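Local atomic coordinates of delta-1-pyrroline-5-carboxylate dehydrogenase, mitochondrial (Mus musculus, PDB entry 4E3X), a protein that catalyses the NAD-dependent oxidation of glutamate gamma-semialdehyde to glutamate, the last step of mitochondrial proline degradation. Residues S373-G378 with V429-I434. Sequence-based numbering, arbitrary orientation.
Sequences SRIKVG and VEPCII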
loop_
_atom_site.group_PDB
_atom_site.type_symbol
_atom_site.label_atom_id
_atom_site.label_comp_id
_atom_site.label_asym_id
_atom_site.label_seq_id
_atom_site.Cartn_x
_atom_site.Cartn_y
_atom_site.Cartn_z
ATOM N N SER B 373 -17.683 -3.716 41.926
ATOM C CA SER B 373 -17.390 -4.382 43.188
ATOM C C SER B 373 -17.349 -5.901 43.032
ATOM O O SER B 373 -16.895 -6.609 43.927
ATOM C CB SER B 373 -18.418 -3.987 44.257
ATOM O OG SER B 373 -19.695 -4.525 43.962
ATOM N N ARG B 374 -17.827 -6.394 41.893
ATOM C CA ARG B 374 -17.882 -7.832 41.644
ATOM C C ARG B 374 -16.744 -8.328 40.750
ATOM O O ARG B 374 -16.609 -9.528 40.518
ATOM C CB ARG B 374 -19.225 -8.210 41.018
ATOM N N ILE B 375 -15.933 -7.405 40.241
ATOM C CA ILE B 375 -14.822 -7.772 39.365
ATOM C C ILE B 375 -13.686 -8.383 40.171
ATOM O O ILE B 375 -13.150 -7.754 41.081
ATOM C CB ILE B 375 -14.288 -6.562 38.585
ATOM C CG1 ILE B 375 -15.365 -6.031 37.639
ATOM C CG2 ILE B 375 -13.018 -6.937 37.821
ATOM C CD1 ILE B 375 -14.992 -4.731 36.951
ATOM N N LYS B 376 -13.331 -9.617 39.833
ATOM C CA LYS B 376 -12.274 -10.327 40.538
ATOM C C LYS B 376 -10.953 -10.217 39.789
ATOM O O LYS B 376 -10.858 -10.592 38.618
ATOM C CB LYS B 376 -12.642 -11.800 40.714
ATOM N N VAL B 377 -9.942 -9.699 40.476
ATOM C CA VAL B 377 -8.588 -9.616 39.944
ATOM C C VAL B 377 -7.718 -10.626 40.691
ATOM O O VAL B 377 -7.706 -10.654 41.924
ATOM C CB VAL B 377 -8.014 -8.189 40.098
ATOM C CG1 VAL B 377 -6.575 -8.135 39.612
ATOM C CG2 VAL B 377 -8.889 -7.177 39.352
ATOM N N GLY B 378 -7.021 -11.483 39.953
ATOM C CA GLY B 378 -6.231 -12.525 40.586
ATOM C C GLY B 378 -5.448 -13.380 39.605
ATOM O O GLY B 378 -5.259 -13.002 38.452
ATOM N N VAL B 429 -3.122 -4.271 39.311
ATOM C CA VAL B 429 -3.833 -2.996 39.326
ATOM C C VAL B 429 -5.332 -3.266 39.343
ATOM O O VAL B 429 -5.839 -4.004 38.498
ATOM C CB VAL B 429 -3.497 -2.165 38.068
ATOM C CG1 VAL B 429 -4.199 -0.809 38.109
ATOM C CG2 VAL B 429 -1.989 -1.994 37.935
ATOM N N GLU B 430 -6.042 -2.683 40.309
ATOM C CA GLU B 430 -7.497 -2.805 40.338
ATOM C C GLU B 430 -8.112 -2.043 39.165
ATOM O O GLU B 430 -7.530 -1.067 38.683
ATOM C CB GLU B 430 -8.056 -2.259 41.655
ATOM C CG GLU B 430 -7.609 -3.032 42.885
ATOM C CD GLU B 430 -7.973 -4.506 42.819
ATOM O OE1 GLU B 430 -7.115 -5.344 43.175
ATOM O OE2 GLU B 430 -9.113 -4.830 42.423
ATOM N N PRO B 431 -9.297 -2.476 38.706
ATOM C CA PRO B 431 -9.969 -1.676 37.682
ATOM C C PRO B 431 -10.330 -0.314 38.262
ATOM O O PRO B 431 -10.740 -0.228 39.423
ATOM C CB PRO B 431 -11.229 -2.491 37.368
ATOM C CG PRO B 431 -11.467 -3.315 38.583
ATOM C CD PRO B 431 -10.105 -3.635 39.127
ATOM N N CYS B 432 -10.156 0.738 37.473
ATOM C CA CYS B 432 -10.370 2.086 37.967
ATOM C C CYS B 432 -11.322 2.848 37.061
ATOM O O CYS B 432 -11.147 2.870 35.847
ATOM C CB CYS B 432 -9.035 2.829 38.075
ATOM S SG CYS B 432 -9.143 4.469 38.831
ATOM N N ILE B 433 -12.330 3.470 37.664
ATOM C CA ILE B 433 -13.265 4.324 36.944
ATOM C C ILE B 433 -13.106 5.740 37.464
ATOM O O ILE B 433 -13.198 5.977 38.670
ATOM C CB ILE B 433 -14.722 3.868 37.127
ATOM C CG1 ILE B 433 -14.877 2.400 36.718
ATOM C CG2 ILE B 433 -15.660 4.761 36.333
ATOM C CD1 ILE B 433 -16.251 1.814 37.012
ATOM N N ILE B 434 -12.866 6.668 36.544
ATOM C CA ILE B 434 -12.587 8.060 36.868
ATOM C C ILE B 434 -13.588 8.930 36.132
ATOM O O ILE B 434 -13.913 8.644 34.975
ATOM C CB ILE B 434 -11.158 8.432 36.399
ATOM C CG1 ILE B 434 -10.117 7.647 37.204
ATOM C CG2 ILE B 434 -10.917 9.947 36.457
ATOM C CD1 ILE B 434 -8.754 7.597 36.552
#
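Pro431 packs its ring against Ile375 and Val377, two residues apart in an extended loop, which face it together while the CB of Lys376 between them is directed away. On the ring, CG takes the isoleucine: it lies 4.0 Å from Ile375 CG2 and 4.1 Å from Ile375 CD1, the two side chains sliding past one another in opposite directions. With CG2 anti to the backbone N and CG1 beside it (chi1 -64°), the methyl and the end of the longer branch of Ile375 both lie against that one ring carbon. The neighbouring ring atom, Pro431 CD, receives Val377 CG2, the methyl beside the valine's backbone N, at 3.8 Å.

Two oxygen atoms also approach the methyls of Val377. Glu430 bends at chi2 (-57°), which brings its carboxylate back toward the loop, and OE2 stands 3.9 Å from Val377 CG2. The other methyl, Val377 CG1, approaches Val429 O at 4.3 Å. No hydrogen bond crosses between the segments, which are joined directly by van der Waals packing.

Hydrogen bonds nearby add to this: His372, ending helix 361-372, gives side-chain NE2 to Pro431 O, and the backbones of Lys376 and Phe387 are joined. The contact seats the loop after this helix on the interruption in strand 428-436, in the mixed sheet of the catalytic domain, away from the annotated sites. Phe341 of helix 329-341 packs on both Ile375 and Pro431, Phe388 on Val377 and Pro431, and Trp557 of the second subunit on Ile375, while Val429 turns from the loop toward Phe397 and Ile400 of helix 394-409.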